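PDB 6QNM: uncharacterized protein from Treponema denticola ATCC 35404, which probably binds oxygen at a di-iron site within a metallo-beta-lactamase fold, its precise physiological role being uncharacterised. Local coordinates for residues A[15-20]-A[38-43]; A[43-48]-A[132-137]; A[48-53]-A[76-81]; A[99-104]-A[120-125]. All blocks are in the same frame, centred on the assembly; numbering follows the deposited sequence.

Contact 1. Residues A[15-20]-A[38-43]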
loop_
_atom_site.group_PDB
_atom_site.type_symbol
_atom_site.label_atom_id
_atom_site.label_comp_id
_atom_site.label_asym_id
_atom_site.label_seq_id
_atom_site.Cartn_x
_atom_site.Cartn_y
_atom_site.Cartn_z
ATOM N N ALA A 15 3.448 -5.169 -36.347
ATOM C CA ALA A 15 3.836 -4.081 -37.250
ATOM C C ALA A 15 3.339 -2.720 -36.773
ATOM O O ALA A 15 3.954 -1.696 -37.083
ATOM C CB ALA A 15 3.360 -4.334 -38.686
ATOM N N ASP A 16 2.229 -2.685 -36.034
ATOM C CA ASP A 16 1.790 -1.465 -35.370
ATOM C C ASP A 16 2.010 -1.475 -33.865
ATOM O O ASP A 16 2.023 -0.402 -33.253
ATOM C CB ASP A 16 0.293 -1.220 -35.620
ATOM C CG ASP A 16 0.020 -0.560 -36.956
ATOM O OD1 ASP A 16 0.762 0.373 -37.329
ATOM O OD2 ASP A 16 -0.944 -0.980 -37.630
ATOM N N HIS A 17 2.205 -2.644 -33.263
ATOM C CA HIS A 17 1.981 -2.806 -31.833
ATOM C C HIS A 17 2.843 -3.942 -31.304
ATOM O O HIS A 17 2.931 -5.002 -31.930
ATOM C CB HIS A 17 0.494 -3.082 -31.578
ATOM C CG HIS A 17 0.090 -3.026 -30.138
ATOM N ND1 HIS A 17 -0.422 -1.888 -29.552
ATOM C CD2 HIS A 17 0.082 -3.980 -29.178
ATOM C CE1 HIS A 17 -0.709 -2.139 -28.287
ATOM N NE2 HIS A 17 -0.412 -3.400 -28.034
ATOM N N LYS A 18 3.486 -3.706 -30.157
ATOM C CA LYS A 18 4.314 -4.694 -29.477
ATOM C C LYS A 18 3.990 -4.705 -27.990
ATOM O O LYS A 18 3.799 -3.645 -27.384
ATOM C CB LYS A 18 5.809 -4.386 -29.641
ATOM C CG LYS A 18 6.476 -4.940 -30.885
ATOM C CD LYS A 18 7.891 -4.382 -30.997
ATOM C CE LYS A 18 8.643 -4.970 -32.180
ATOM N NZ LYS A 18 8.009 -4.616 -33.480
ATOM N N PHE A 19 3.932 -5.903 -27.409
ATOM C CA PHE A 19 3.853 -6.099 -25.963
ATOM C C PHE A 19 5.105 -6.863 -25.549
ATOM O O PHE A 19 5.307 -8.002 -25.984
ATOM C CB PHE A 19 2.579 -6.858 -25.571
ATOM C CG PHE A 19 2.248 -6.790 -24.100
ATOM C CD1 PHE A 19 1.157 -6.059 -23.657
ATOM C CD2 PHE A 19 3.011 -7.473 -23.163
ATOM C CE1 PHE A 19 0.841 -6.000 -22.310
ATOM C CE2 PHE A 19 2.700 -7.419 -21.815
ATOM C CZ PHE A 19 1.617 -6.680 -21.386
ATOM N N ILE A 20 5.940 -6.238 -24.717
ATOM C CA ILE A 20 7.307 -6.688 -24.472
ATOM C C ILE A 20 7.510 -6.957 -22.985
ATOM O O ILE A 20 7.133 -6.136 -22.141
ATOM C CB ILE A 20 8.331 -5.652 -24.973
ATOM C CG1 ILE A 20 8.150 -5.393 -26.472
ATOM C CG2 ILE A 20 9.748 -6.108 -24.670
ATOM C CD1 ILE A 20 8.691 -4.052 -26.932
ATOM N N TYR A 38 7.394 -4.436 -17.915
ATOM C CA TYR A 38 6.520 -4.652 -19.058
ATOM C C TYR A 38 6.426 -3.353 -19.842
ATOM O O TYR A 38 6.312 -2.271 -19.258
ATOM C CB TYR A 38 5.126 -5.111 -18.628
ATOM C CG TYR A 38 5.060 -6.561 -18.214
ATOM C CD1 TYR A 38 5.181 -7.577 -19.152
ATOM C CD2 TYR A 38 4.880 -6.914 -16.883
ATOM C CE1 TYR A 38 5.124 -8.908 -18.775
ATOM C CE2 TYR A 38 4.823 -8.241 -16.495
ATOM C CZ TYR A 38 4.944 -9.233 -17.445
ATOM O OH TYR A 38 4.882 -10.554 -17.065
ATOM N N LEU A 39 6.474 -3.468 -21.167
ATOM C CA LEU A 39 6.499 -2.309 -22.045
ATOM C C LEU A 39 5.611 -2.563 -23.253
ATOM O O LEU A 39 5.688 -3.625 -23.878
ATOM C CB LEU A 39 7.933 -1.999 -22.501
ATOM C CG LEU A 39 8.113 -0.994 -23.641
ATOM C CD1 LEU A 39 7.942 0.430 -23.148
ATOM C CD2 LEU A 39 9.475 -1.161 -24.295
ATOM N N ILE A 40 4.752 -1.597 -23.560
ATOM C CA ILE A 40 3.950 -1.606 -24.775
ATOM C C ILE A 40 4.515 -0.538 -25.697
ATOM O O ILE A 40 4.790 0.585 -25.258
ATOM C CB ILE A 40 2.460 -1.348 -24.482
ATOM C CG1 ILE A 40 1.877 -2.476 -23.627
ATOM C CG2 ILE A 40 1.675 -1.196 -25.782
ATOM C CD1 ILE A 40 0.471 -2.200 -23.128
ATOM N N VAL A 41 4.708 -0.889 -26.963
ATOM C CA VAL A 41 5.078 0.072 -27.992
ATOM C C VAL A 41 3.990 0.045 -29.053
ATOM O O VAL A 41 3.653 -1.021 -29.580
ATOM C CB VAL A 41 6.459 -0.231 -28.601
ATOM C CG1 VAL A 41 6.790 0.778 -29.699
ATOM C CG2 VAL A 41 7.528 -0.205 -27.518
ATOM N N ASP A 42 3.427 1.214 -29.347
ATOM C CA ASP A 42 2.352 1.338 -30.320
ATOM C C ASP A 42 2.699 2.480 -31.257
ATOM O O ASP A 42 2.831 3.628 -30.816
ATOM C CB ASP A 42 1.006 1.583 -29.636
ATOM C CG ASP A 42 -0.146 1.510 -30.603
ATOM O OD1 ASP A 42 -0.344 2.491 -31.348
ATOM O OD2 ASP A 42 -0.839 0.471 -30.632
ATOM N N ARG A 43 2.819 2.165 -32.546
ATOM C CA ARG A 43 3.494 3.023 -33.521
ATOM C C ARG A 43 4.898 3.241 -32.974
ATOM O O ARG A 43 5.629 2.251 -32.801
ATOM C CB ARG A 43 2.664 4.282 -33.784
ATOM C CG ARG A 43 1.264 3.996 -34.302
ATOM C CD ARG A 43 1.278 3.647 -35.782
ATOM N NE ARG A 43 0.091 2.895 -36.186
ATOM C CZ ARG A 43 -0.895 3.388 -36.932
ATOM N NH1 ARG A 43 -1.932 2.625 -37.249
ATOM N NH2 ARG A 43 -0.848 4.642 -37.362
#
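His17 and Asp42 face each other across an antiparallel beta hairpin, strands 17-23 and 35-42, in the larger mixed sheet of a metallo-beta-lactamase fold. Each has CG anti to its own backbone nitrogen, which sends imidazole and carboxylate out on the same sheet face. ND1 of the imidazole donates to Asp42 OD2 over 2.6 Å in a nearly straight bond (175° at the hydrogen). The acceptor lies in the ring plane and offers its anti lone pair, with the carboxylate turned 74° against the ring. Ile40 CG2 comes within 3.6 Å of His17 CE1, while the other branch of Ile40 turns to Phe19, its CG1 lying 3.7 Å from Phe19 CD1. The far side of the Phe19 ring reaches Tyr38, with CE2 3.6 Å from Tyr38 CD1, and the two rings meet obliquely. On the opposite face, Ile20 runs alongside Leu39, CD1 to CD2 4.0 Å, with Lys18 next to Val41. Reciprocal backbone hydrogen bonds join Lys18 to Val41 and Ile20 to Leu39.

Further out, Asp157 takes the second imidazole nitrogen, NE2, and the backbone N of Ser135 donates to Asp42 OD1. The His17 ring is thus held between two carboxylates, an environment that would favour a positive charge on it. At the open end of the ladder, Arg43 N bonds to Asp16 O at 2.8 Å, and Arg43 NE forms a salt bridge to Asp16 OD1, also 2.8 Å, whose hydrogen bond is weak because it is strongly bent, only 116° at the hydrogen.

Contact 2. Residues A[43-48]-A[132-137]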
loop_
_atom_site.group_PDB
_atom_site.type_symbol
_atom_site.label_atom_id
_atom_site.label_comp_id
_atom_site.label_asym_id
_atom_site.label_seq_id
_atom_site.Cartn_x
_atom_site.Cartn_y
_atom_site.Cartn_z
ATOM N N ARG A 43 2.819 2.165 -32.546
ATOM C CA ARG A 43 3.494 3.023 -33.521
ATOM C C ARG A 43 4.898 3.241 -32.974
ATOM O O ARG A 43 5.629 2.251 -32.801
ATOM C CB ARG A 43 2.664 4.282 -33.784
ATOM C CG ARG A 43 1.264 3.996 -34.302
ATOM C CD ARG A 43 1.278 3.647 -35.782
ATOM N NE ARG A 43 0.091 2.895 -36.186
ATOM C CZ ARG A 43 -0.895 3.388 -36.932
ATOM N NH1 ARG A 43 -1.932 2.625 -37.249
ATOM N NH2 ARG A 43 -0.848 4.642 -37.362
ATOM N N GLY A 44 5.315 4.460 -32.669
ATOM C CA GLY A 44 6.631 4.606 -32.085
ATOM C C GLY A 44 6.607 5.114 -30.661
ATOM O O GLY A 44 7.610 5.645 -30.180
ATOM N N ARG A 45 5.469 4.964 -29.982
ATOM C CA ARG A 45 5.255 5.517 -28.651
ATOM C C ARG A 45 5.175 4.409 -27.607
ATOM O O ARG A 45 4.722 3.295 -27.887
ATOM C CB ARG A 45 3.982 6.366 -28.610
ATOM C CG ARG A 45 3.794 7.254 -29.834
ATOM C CD ARG A 45 5.009 8.140 -30.074
ATOM N NE ARG A 45 5.233 9.086 -28.985
ATOM C CZ ARG A 45 6.123 10.073 -29.032
ATOM N NH1 ARG A 45 6.261 10.893 -27.998
ATOM N NH2 ARG A 45 6.874 10.241 -30.114
ATOM N N GLY A 46 5.612 4.730 -26.391
ATOM C CA GLY A 46 5.786 3.745 -25.339
ATOM C C GLY A 46 4.792 3.898 -24.202
ATOM O O GLY A 46 4.331 5.002 -23.902
ATOM N N VAL A 47 4.453 2.767 -23.585
ATOM C CA VAL A 47 3.679 2.705 -22.350
ATOM C C VAL A 47 4.447 1.831 -21.370
ATOM O O VAL A 47 4.818 0.702 -21.708
ATOM C CB VAL A 47 2.267 2.128 -22.576
ATOM C CG1 VAL A 47 1.487 2.083 -21.251
ATOM C CG2 VAL A 47 1.517 2.923 -23.640
ATOM N N LEU A 48 4.687 2.346 -20.166
ATOM C CA LEU A 48 5.359 1.598 -19.109
ATOM C C LEU A 48 4.330 1.142 -18.085
ATOM O O LEU A 48 3.507 1.940 -17.628
ATOM C CB LEU A 48 6.431 2.447 -18.422
ATOM C CG LEU A 48 7.774 2.617 -19.130
ATOM C CD1 LEU A 48 8.657 3.564 -18.342
ATOM C CD2 LEU A 48 8.459 1.266 -19.308
ATOM N N SER A 132 -6.722 5.491 -25.280
ATOM C CA SER A 132 -6.531 5.290 -26.707
ATOM C C SER A 132 -5.051 5.280 -27.049
ATOM O O SER A 132 -4.251 6.009 -26.456
ATOM C CB SER A 132 -7.231 6.390 -27.503
ATOM O OG SER A 132 -8.623 6.150 -27.588
ATOM N N LEU A 133 -4.696 4.448 -28.013
ATOM C CA LEU A 133 -3.342 4.321 -28.510
ATOM C C LEU A 133 -3.259 4.865 -29.929
ATOM O O LEU A 133 -4.273 4.951 -30.630
ATOM C CB LEU A 133 -2.898 2.853 -28.489
ATOM C CG LEU A 133 -2.586 2.263 -27.115
ATOM C CD1 LEU A 133 -2.304 0.776 -27.241
ATOM C CD2 LEU A 133 -1.404 2.989 -26.494
ATOM N N PRO A 134 -2.065 5.271 -30.381
ATOM C CA PRO A 134 -1.965 5.847 -31.734
ATOM C C PRO A 134 -2.495 4.931 -32.824
ATOM O O PRO A 134 -3.108 5.413 -33.785
ATOM C CB PRO A 134 -0.461 6.109 -31.885
ATOM C CG PRO A 134 0.023 6.301 -30.491
ATOM C CD PRO A 134 -0.800 5.384 -29.634
ATOM N N SER A 135 -2.274 3.620 -32.705
ATOM C CA SER A 135 -2.825 2.669 -33.666
ATOM C C SER A 135 -4.346 2.702 -33.725
ATOM O O SER A 135 -4.927 2.166 -34.674
ATOM C CB SER A 135 -2.372 1.250 -33.325
ATOM O OG SER A 135 -2.972 0.813 -32.117
ATOM N N GLY A 136 -5.002 3.295 -32.730
ATOM C CA GLY A 136 -6.438 3.216 -32.603
ATOM C C GLY A 136 -6.921 2.106 -31.700
ATOM O O GLY A 136 -8.116 2.066 -31.375
ATOM N N SER A 137 -6.034 1.209 -31.282
ATOM C CA SER A 137 -6.369 0.221 -30.272
ATOM C C SER A 137 -6.475 0.894 -28.907
ATOM O O SER A 137 -5.962 1.994 -28.688
ATOM C CB SER A 137 -5.314 -0.888 -30.233
ATOM O OG SER A 137 -5.189 -1.520 -31.495
#
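Arg43 spreads its guanidinium over the backbone of the turn at Pro134 and Ser135, and no hydrogen bond crosses between the two segments. Pro134 O sits over the centre of one guanidinium face, 4.3 Å from its plane, and Ser135 CA comes within 3.7 Å of Arg43 NH1. A bend at chi2 (-78°) carries the arginine chain across the turn; its CG lies 3.6 Å from Pro134 CB, the two side chains running antiparallel alongside. The polar partner of this arginine is Asp16.

Pro134 has a second arginine at the next ring carbon, CG. Arg45 CG meets it at 3.9 Å, the side chains set roughly perpendicular, before the Arg45 chain bends off toward a salt bridge with Asp74.

Residues 133-137 connect strands 130-132 and 138-143 of one sheet, whereas 45-48 belongs to the other, so the contact bridges the two sheets of the metallo-beta-lactamase fold near one end. Deeper between them, Val47 CG2 and Leu133 CD2 touch at 4.1 Å, with Met139 packing on both residues.

The connection has its own internal bracing. A type I turn runs from Leu133 to Gly136, closed by Gly136 N donating to Leu133 O at 2.8 Å. At the backbone angles of Gly136 (phi 94°) a CB would run into the preceding carbonyl oxygen, which suits glycine. Ser135 then forms an ST turn: with OG placed between its backbone N and carbonyl carbon (chi1 68°), that oxygen accepts from Ser137 N at 3.2 Å.

Contact 3. Residues A[48-53]-A[76-81]; sequences LLDPGG and IFFSHQ
Two neighbouring parallel strands of a beta-alpha-beta unit, 45-49 and 73-77, joined through helix 57-65, end here in loops that Asp50 and Ser79 tie together. With CG opposite the carbonyl carbon (chi1 -83°), the Asp50 carboxylate swings across to Ser79 and grips it with both oxygens: OD1 accepts from the backbone N at 2.7 Å and OD2 from the hydroxyl OG at 2.6 Å, each through its syn lone pair. The main-chain bond is nearly straight, 165° at the hydrogen. Before this clasp the strands pair conventionally, Phe77 N to Leu48 O at 2.8 Å and Asp50 N to Phe77 O at 2.7 Å. Asp50 then departs from strand geometry with a positive phi of 46°, and the chain swings into Pro51.

Pro51 wedges beside Phe78 and Ile76. Its CD stands 3.5 Å from Phe78 CE1, proline and aromatic lying crosswise, while its CG meets Ile76 CG2 at 3.7 Å. That isoleucine methyl also lies over one face of the Phe78 ring, near its rim.

An Asp-x-Gly at the end of this strand, here Asp50-Pro51-Gly52, recurs in metallo-beta-lactamase folds, in which the loop after the next strand carries the metal-binding motif. The double donation from Ser79 fixes the rotation of the carboxylate and ties the two loops, consistent with a second-shell role in placing the loop that contains Ser79 and His80.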
loop_
_atom_site.group_PDB
_atom_site.type_symbol
_atom_site.label_atom_id
_atom_site.label_comp_id
_atom_site.label_asym_id
_atom_site.label_seq_id
_atom_site.Cartn_x
_atom_site.Cartn_y
_atom_site.Cartn_z
ATOM N N LEU A 48 4.687 2.346 -20.166
ATOM C CA LEU A 48 5.359 1.598 -19.109
ATOM C C LEU A 48 4.330 1.142 -18.085
ATOM O O LEU A 48 3.507 1.940 -17.628
ATOM C CB LEU A 48 6.431 2.447 -18.422
ATOM C CG LEU A 48 7.774 2.617 -19.130
ATOM C CD1 LEU A 48 8.657 3.564 -18.342
ATOM C CD2 LEU A 48 8.459 1.266 -19.308
ATOM N N LEU A 49 4.383 -0.133 -17.720
ATOM C CA LEU A 49 3.480 -0.705 -16.731
ATOM C C LEU A 49 4.250 -0.966 -15.446
ATOM O O LEU A 49 5.227 -1.724 -15.454
ATOM C CB LEU A 49 2.850 -1.997 -17.250
ATOM C CG LEU A 49 2.390 -1.994 -18.706
ATOM C CD1 LEU A 49 1.668 -3.289 -19.049
ATOM C CD2 LEU A 49 1.494 -0.803 -18.965
ATOM N N ASP A 50 3.810 -0.339 -14.357
ATOM C CA ASP A 50 4.413 -0.509 -13.034
ATOM C C ASP A 50 5.935 -0.435 -13.071
ATOM O O ASP A 50 6.615 -1.431 -12.699
ATOM C CB ASP A 50 3.944 -1.807 -12.402
ATOM C CG ASP A 50 2.594 -1.685 -11.723
ATOM O OD1 ASP A 50 2.056 -0.560 -11.663
ATOM O OD2 ASP A 50 2.068 -2.716 -11.245
ATOM N N PRO A 51 6.535 0.679 -13.481
ATOM C CA PRO A 51 8.003 0.701 -13.636
ATOM C C PRO A 51 8.785 0.460 -12.352
ATOM O O PRO A 51 9.713 -0.360 -12.349
ATOM C CB PRO A 51 8.269 2.101 -14.218
ATOM C CG PRO A 51 7.030 2.893 -13.960
ATOM C CD PRO A 51 5.904 1.917 -13.972
ATOM N N GLY A 52 8.436 1.121 -11.254
ATOM C CA GLY A 52 9.005 0.765 -9.964
ATOM C C GLY A 52 10.506 0.909 -9.739
ATOM O O GLY A 52 11.000 2.016 -9.499
ATOM N N GLY A 53 11.234 -0.202 -9.845
ATOM C CA GLY A 53 12.488 -0.344 -9.113
ATOM C C GLY A 53 13.526 0.705 -9.483
ATOM O O GLY A 53 13.758 0.995 -10.659
ATOM N N ILE A 76 2.583 6.184 -18.346
ATOM C CA ILE A 76 2.996 5.277 -17.284
ATOM C C ILE A 76 1.743 4.827 -16.553
ATOM O O ILE A 76 0.914 5.657 -16.161
ATOM C CB ILE A 76 3.986 5.941 -16.309
ATOM C CG1 ILE A 76 5.318 6.230 -17.001
ATOM C CG2 ILE A 76 4.195 5.066 -15.081
ATOM C CD1 ILE A 76 6.294 6.988 -16.124
ATOM N N PHE A 77 1.604 3.521 -16.368
ATOM C CA PHE A 77 0.458 2.946 -15.683
ATOM C C PHE A 77 0.917 2.365 -14.357
ATOM O O PHE A 77 1.864 1.575 -14.318
ATOM C CB PHE A 77 -0.207 1.854 -16.524
ATOM C CG PHE A 77 -1.265 1.086 -15.784
ATOM C CD1 PHE A 77 -2.560 1.573 -15.703
ATOM C CD2 PHE A 77 -0.966 -0.119 -15.167
ATOM C CE1 PHE A 77 -3.536 0.870 -15.018
ATOM C CE2 PHE A 77 -1.932 -0.822 -14.480
ATOM C CZ PHE A 77 -3.220 -0.328 -14.403
ATOM N N PHE A 78 0.232 2.740 -13.282
ATOM C CA PHE A 78 0.491 2.198 -11.958
ATOM C C PHE A 78 -0.736 1.417 -11.515
ATOM O O PHE A 78 -1.838 1.972 -11.448
ATOM C CB PHE A 78 0.824 3.308 -10.959
ATOM C CG PHE A 78 2.240 3.800 -11.050
ATOM C CD1 PHE A 78 3.301 2.919 -10.921
ATOM C CD2 PHE A 78 2.513 5.140 -11.255
ATOM C CE1 PHE A 78 4.606 3.367 -11.003
ATOM C CE2 PHE A 78 3.816 5.594 -11.337
ATOM C CZ PHE A 78 4.862 4.709 -11.215
ATOM N N SER A 79 -0.541 0.130 -11.219
ATOM C CA SER A 79 -1.655 -0.710 -10.795
ATOM C C SER A 79 -2.228 -0.247 -9.462
ATOM O O SER A 79 -3.436 -0.368 -9.226
ATOM C CB SER A 79 -1.205 -2.170 -10.712
ATOM O OG SER A 79 -0.074 -2.302 -9.872
ATOM N N HIS A 80 -1.387 0.283 -8.584
ATOM C CA HIS A 80 -1.830 0.769 -7.287
ATOM C C HIS A 80 -0.739 1.674 -6.739
ATOM O O HIS A 80 0.256 1.956 -7.409
ATOM C CB HIS A 80 -2.120 -0.392 -6.329
ATOM C CG HIS A 80 -0.922 -1.238 -6.023
ATOM N ND1 HIS A 80 -0.166 -1.078 -4.883
ATOM C CD2 HIS A 80 -0.347 -2.251 -6.715
ATOM C CE1 HIS A 80 0.821 -1.957 -4.881
ATOM N NE2 HIS A 80 0.734 -2.680 -5.982
ATOM N N GLN A 81 -0.942 2.140 -5.515
ATOM C CA GLN A 81 0.091 2.905 -4.844
ATOM C C GLN A 81 1.073 1.897 -4.269
ATOM O O GLN A 81 0.671 0.849 -3.756
ATOM C CB GLN A 81 -0.510 3.813 -3.763
ATOM C CG GLN A 81 -0.543 3.260 -2.330
ATOM C CD GLN A 81 -1.538 2.121 -2.133
ATOM O OE1 GLN A 81 -2.091 1.574 -3.092
ATOM N NE2 GLN A 81 -1.771 1.760 -0.875
#

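Contact 4. Residues A[99-104]-A[120-125]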
loop_
_atom_site.group_PDB
_atom_site.type_symbol
_atom_site.label_atom_id
_atom_site.label_comp_id
_atom_site.label_asym_id
_atom_site.label_seq_id
_atom_site.Cartn_x
_atom_site.Cartn_y
_atom_site.Cartn_z
ATOM N N LYS A 99 2.518 10.927 -19.105
ATOM C CA LYS A 99 1.395 10.995 -18.174
ATOM C C LYS A 99 1.369 9.749 -17.298
ATOM O O LYS A 99 1.737 8.657 -17.735
ATOM C CB LYS A 99 0.063 11.101 -18.926
ATOM C CG LYS A 99 0.031 12.170 -20.006
ATOM C CD LYS A 99 -0.908 11.766 -21.139
ATOM C CE LYS A 99 -0.252 10.800 -22.108
ATOM N NZ LYS A 99 -1.234 9.849 -22.704
ATOM N N ILE A 100 0.934 9.915 -16.052
ATOM C CA ILE A 100 0.831 8.818 -15.099
ATOM C C ILE A 100 -0.645 8.550 -14.846
ATOM O O ILE A 100 -1.384 9.448 -14.421
ATOM C CB ILE A 100 1.566 9.139 -13.791
ATOM C CG1 ILE A 100 3.075 9.219 -14.032
ATOM C CG2 ILE A 100 1.241 8.103 -12.737
ATOM C CD1 ILE A 100 3.879 9.370 -12.761
ATOM N N TYR A 101 -1.080 7.323 -15.118
ATOM C CA TYR A 101 -2.440 6.894 -14.822
ATOM C C TYR A 101 -2.415 6.070 -13.542
ATOM O O TYR A 101 -1.654 5.103 -13.434
ATOM C CB TYR A 101 -3.037 6.070 -15.963
ATOM C CG TYR A 101 -3.331 6.852 -17.224
ATOM C CD1 TYR A 101 -2.321 7.142 -18.130
ATOM C CD2 TYR A 101 -4.621 7.280 -17.518
ATOM C CE1 TYR A 101 -2.582 7.847 -19.292
ATOM C CE2 TYR A 101 -4.891 7.985 -18.679
ATOM C CZ TYR A 101 -3.864 8.265 -19.562
ATOM O OH TYR A 101 -4.115 8.966 -20.718
ATOM N N ILE A 102 -3.248 6.450 -12.575
ATOM C CA ILE A 102 -3.344 5.732 -11.312
ATOM C C ILE A 102 -4.734 5.972 -10.743
ATOM O O ILE A 102 -5.400 6.953 -11.078
ATOM C CB ILE A 102 -2.232 6.179 -10.326
ATOM C CG1 ILE A 102 -2.097 5.198 -9.157
ATOM C CG2 ILE A 102 -2.480 7.600 -9.836
ATOM C CD1 ILE A 102 -0.884 5.459 -8.291
ATOM N N SER A 103 -5.171 5.059 -9.875
ATOM C CA SER A 103 -6.495 5.154 -9.277
ATOM C C SER A 103 -6.696 6.521 -8.638
ATOM O O SER A 103 -5.765 7.107 -8.077
ATOM C CB SER A 103 -6.683 4.050 -8.232
ATOM O OG SER A 103 -7.800 4.315 -7.394
ATOM N N SER A 104 -7.928 7.026 -8.730
ATOM C CA SER A 104 -8.248 8.315 -8.125
ATOM C C SER A 104 -8.004 8.309 -6.621
ATOM O O SER A 104 -7.768 9.367 -6.029
ATOM C CB SER A 104 -9.699 8.677 -8.422
ATOM O OG SER A 104 -10.553 7.602 -8.071
ATOM N N ARG A 120 0.774 15.861 -13.705
ATOM C CA ARG A 120 1.230 14.707 -14.470
ATOM C C ARG A 120 0.391 13.461 -14.237
ATOM O O ARG A 120 0.618 12.449 -14.913
ATOM C CB ARG A 120 2.690 14.399 -14.115
ATOM C CG ARG A 120 3.662 15.494 -14.496
ATOM C CD ARG A 120 3.878 15.528 -15.988
ATOM N NE ARG A 120 4.815 14.493 -16.426
ATOM C CZ ARG A 120 6.131 14.661 -16.499
ATOM N NH1 ARG A 120 6.673 15.822 -16.161
ATOM N NH2 ARG A 120 6.904 13.663 -16.902
ATOM N N MET A 121 -0.547 13.492 -13.291
ATOM C CA MET A 121 -1.309 12.301 -12.950
ATOM C C MET A 121 -2.734 12.400 -13.470
ATOM O O MET A 121 -3.370 13.458 -13.373
ATOM C CB MET A 121 -1.272 12.059 -11.445
ATOM C CG MET A 121 0.096 11.564 -10.985
ATOM S SD MET A 121 0.008 10.792 -9.371
ATOM C CE MET A 121 -0.493 12.195 -8.408
ATOM N N VAL A 122 -3.228 11.281 -13.988
ATOM C CA VAL A 122 -4.580 11.142 -14.520
ATOM C C VAL A 122 -5.336 10.178 -13.614
ATOM O O VAL A 122 -4.959 9.004 -13.525
ATOM C CB VAL A 122 -4.580 10.647 -15.977
ATOM C CG1 VAL A 122 -5.996 10.515 -16.500
ATOM C CG2 VAL A 122 -3.768 11.596 -16.861
ATOM N N PRO A 123 -6.387 10.620 -12.921
ATOM C CA PRO A 123 -7.099 9.724 -11.998
ATOM C C PRO A 123 -7.977 8.730 -12.746
ATOM O O PRO A 123 -8.782 9.109 -13.600
ATOM C CB PRO A 123 -7.944 10.686 -11.155
ATOM C CG PRO A 123 -8.181 11.859 -12.047
ATOM C CD PRO A 123 -6.997 11.960 -12.984
ATOM N N ILE A 124 -7.797 7.450 -12.446
ATOM C CA ILE A 124 -8.627 6.390 -13.008
ATOM C C ILE A 124 -9.864 6.247 -12.125
ATOM O O ILE A 124 -9.719 5.972 -10.924
ATOM C CB ILE A 124 -7.863 5.065 -13.104
ATOM C CG1 ILE A 124 -6.539 5.261 -13.847
ATOM C CG2 ILE A 124 -8.706 4.010 -13.809
ATOM C CD1 ILE A 124 -5.602 4.080 -13.719
ATOM N N PRO A 125 -11.073 6.413 -12.663
ATOM C CA PRO A 125 -12.273 6.214 -11.844
ATOM C C PRO A 125 -12.466 4.743 -11.518
ATOM O O PRO A 125 -11.941 3.855 -12.194
ATOM C CB PRO A 125 -13.407 6.745 -12.729
ATOM C CG PRO A 125 -12.903 6.533 -14.127
ATOM C CD PRO A 125 -11.399 6.690 -14.074
HETATM O O HOH W 1 -10.305 4.348 -8.753
#
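Ile124, Val122 and Ile100 are the residues most buried by the pairing of the parallel strands 99-103 and 121-124. Ile124 lays its long branch along the facing backbone: CG1 is 3.4 Å from Ile102 O, and CD1, at the end of an extended chain (chi2 167°), reaches 3.5 Å from Ile102 N. The same CD1 methyl rests 3.9 Å from Tyr101 CB. Val122 supplies a CH-pi contact, its CB standing over one face of the Tyr101 ring, 4.0 Å from the centroid and 26° off the normal. The CG1 branch lies further out along the ring, 3.5 Å from Tyr101 CE2, and the two side chains point the same way. On the other sheet face, Ile100 runs beside Met121, CB to CG 4.0 Å, and the methionine continues to Ile102, where SD meets the CG2 methyl.

A parallel ladder underlies this packing, with Arg120 O, Ile100 O, Val122 O and Ile102 O accepting in turn. In the last two rungs the donors come from well out of the carbonyl plane. Ile124 N approaches Ile102 O at 2.8 Å from 38° out of it, and Ser104 N reaches Ile124 O at 3.0 Å, also tilted. Strand 99-103 is ending at this point: Ser103 is the N-cap of helix 104-107, its OG accepting from Leu105 N, and a water joins that hydroxyl to Ile124 O.

Strand 121-124 pairs only with 99-103 in this sheet, whose next strand inward is 73-77. Helix 104-107 packs on Ile102, Met121 and Pro123 through Val107, while Phe153 of the second sheet touches Ile124 and Ser103.

All four contacts involve the sheet of strand 45-49, which they cross from the hairpin of contact 1 to the last parallel pair of contact 4, with centres about 21 Å apart. Strand 45-49 serves both contact 2 and contact 3, about 17 Å between centres. Contacts 1 and 2 share Arg43, and Asp42 of the first also bonds to Ser135 of the second, while Ile76, between Lys99 and Tyr101, carries the ladder from contact 3 into contact 4. Contact 2 takes its second segment from a connection of the other sheet. Contact 3 is nearest the chain centre, about 7 Å away, and leads into the loop that in relatives of this fold holds metal ligands.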